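Local coordinates for methylmalonyl-CoA carboxyltransferase 12S subunit (Propionibacterium freudenreichii, PDB 1ON3), which transfers the carboxyl group of methylmalonyl-CoA to the biotin of the 1.3S subunit, forming propanoyl-CoA, within the hexameric core of transcarboxylase, at residues Q378-Y381 with G382-R386. Sequence-based numbering, arbitrary orientation.
Sequences QQEY and GGIIR
Ile384 faces the bent side chains of Gln379 and Glu380, one branch toward each. With CG1 anti to the backbone N (chi1 179°), CD1 is carried to Gln379 OE1, 4.1 Å away, while CG2 turns to the carboxylate of Glu380, 3.9 Å from OE1. Both are loose van der Waals contacts between methyl and polar end groups; the tighter approach is to the main chain, where Ile384 CG2 lies 3.3 Å from Gln379 O. A beta-branched residue suits this place because it can pack on the carbonyl and on both neighbouring chains; Phe373 adds to its hydrophobic surroundings.

The backbone beneath is a Schellman motif ending the short helix 377-381. Ile384 N donates to Gln379 O (3.0 Å) and Gly383 N to Glu380 O (3.0 Å), the two bonds back into the last turn that define the motif. Gly382 N reaches Gln378 O at 2.7 Å, but the poor angle makes this bond weak. Gly383 has positive phi (83°), which glycine adopts without a CB pressing on the preceding carbonyl, and it is also the N-cap of helix 384-397. A water accepts from Ile385 N and donates to Glu380 O (2.8 Å), bridging the two helices.

The polar ends find their partners elsewhere. Gln379 OE1 accepts from Ile344 N, and in the second subunit Ile202 N binds Glu380 OE1 and Thr203 N binds OE2. Held at both oxygens, the buried carboxylate has its rotation fixed. The helix-to-helix turn thus sets an acidic group at the subunit interface, its side chain about 8 Å from bound methylmalonic acid, as a second-shell group behind the residues that line that pocket.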
loop_
_atom_site.group_PDB
_atom_site.type_symbol
_atom_site.label_atom_id
_atom_site.label_comp_id
_atom_site.label_asym_id
_atom_site.label_seq_id
_atom_site.Cartn_x
_atom_site.Cartn_y
_atom_site.Cartn_z
ATOM N N GLN E 378 -38.045 8.451 -30.422
ATOM C CA GLN E 378 -36.724 9.077 -30.434
ATOM C C GLN E 378 -35.925 8.874 -29.145
ATOM O O GLN E 378 -34.695 8.897 -29.167
ATOM C CB GLN E 378 -36.831 10.573 -30.751
ATOM C CG GLN E 378 -37.177 10.899 -32.219
ATOM C CD GLN E 378 -36.404 10.051 -33.232
ATOM O OE1 GLN E 378 -35.188 9.871 -33.116
ATOM N NE2 GLN E 378 -37.111 9.536 -34.237
ATOM N N GLN E 379 -36.608 8.681 -28.024
ATOM C CA GLN E 379 -35.904 8.443 -26.768
ATOM C C GLN E 379 -35.242 7.066 -26.855
ATOM O O GLN E 379 -34.106 6.870 -26.409
ATOM C CB GLN E 379 -36.878 8.500 -25.593
ATOM C CG GLN E 379 -37.196 9.941 -25.125
ATOM C CD GLN E 379 -35.955 10.657 -24.586
ATOM O OE1 GLN E 379 -35.282 10.149 -23.694
ATOM N NE2 GLN E 379 -35.658 11.830 -25.125
ATOM N N GLU E 380 -35.952 6.116 -27.453
ATOM C CA GLU E 380 -35.427 4.760 -27.616
ATOM C C GLU E 380 -34.319 4.783 -28.658
ATOM O O GLU E 380 -33.232 4.240 -28.436
ATOM C CB GLU E 380 -36.523 3.796 -28.087
ATOM C CG GLU E 380 -37.724 3.694 -27.174
ATOM C CD GLU E 380 -37.376 3.195 -25.779
ATOM O OE1 GLU E 380 -36.503 2.298 -25.653
ATOM O OE2 GLU E 380 -37.992 3.695 -24.812
ATOM N N TYR E 381 -34.608 5.406 -29.797
ATOM C CA TYR E 381 -33.651 5.514 -30.890
ATOM C C TYR E 381 -32.426 6.330 -30.516
ATOM O O TYR E 381 -31.366 6.188 -31.137
ATOM C CB TYR E 381 -34.314 6.147 -32.115
ATOM C CG TYR E 381 -35.175 5.188 -32.913
ATOM C CD1 TYR E 381 -35.375 3.873 -32.487
ATOM C CD2 TYR E 381 -35.761 5.589 -34.111
ATOM C CE1 TYR E 381 -36.135 2.974 -33.240
ATOM C CE2 TYR E 381 -36.530 4.697 -34.873
ATOM C CZ TYR E 381 -36.710 3.395 -34.431
ATOM O OH TYR E 381 -37.466 2.514 -35.179
ATOM N N GLY E 382 -32.583 7.195 -29.518
ATOM C CA GLY E 382 -31.476 8.024 -29.083
ATOM C C GLY E 382 -30.610 7.326 -28.047
ATOM O O GLY E 382 -29.613 7.893 -27.590
ATOM N N GLY E 383 -30.989 6.104 -27.679
ATOM C CA GLY E 383 -30.230 5.337 -26.703
ATOM C C GLY E 383 -30.520 5.635 -25.239
ATOM O O GLY E 383 -29.597 5.754 -24.435
ATOM N N ILE E 384 -31.790 5.764 -24.869
ATOM C CA ILE E 384 -32.108 6.012 -23.468
ATOM C C ILE E 384 -31.575 4.868 -22.597
ATOM O O ILE E 384 -31.266 5.060 -21.419
ATOM C CB ILE E 384 -33.640 6.170 -23.249
ATOM C CG1 ILE E 384 -33.931 6.404 -21.762
ATOM C CG2 ILE E 384 -34.383 4.931 -23.769
ATOM C CD1 ILE E 384 -33.226 7.625 -21.179
ATOM N N ILE E 385 -31.459 3.674 -23.170
ATOM C CA ILE E 385 -30.956 2.547 -22.403
ATOM C C ILE E 385 -29.518 2.828 -21.928
ATOM O O ILE E 385 -29.220 2.729 -20.742
ATOM C CB ILE E 385 -31.011 1.242 -23.236
ATOM C CG1 ILE E 385 -32.475 0.780 -23.342
ATOM C CG2 ILE E 385 -30.168 0.144 -22.584
ATOM C CD1 ILE E 385 -32.675 -0.414 -24.249
ATOM N N ARG E 386 -28.636 3.208 -22.837
ATOM C CA ARG E 386 -27.257 3.475 -22.423
ATOM C C ARG E 386 -27.077 4.826 -21.705
ATOM O O ARG E 386 -26.177 4.964 -20.879
ATOM C CB ARG E 386 -26.308 3.352 -23.623
ATOM C CG ARG E 386 -26.580 4.315 -24.766
ATOM C CD ARG E 386 -25.898 3.816 -26.043
ATOM N NE ARG E 386 -26.278 4.609 -27.212
ATOM C CZ ARG E 386 -25.761 5.787 -27.538
ATOM N NH1 ARG E 386 -24.814 6.341 -26.784
ATOM N NH2 ARG E 386 -26.207 6.424 -28.617
HETATM O O HOH W 1 -32.476 2.991 -26.084
#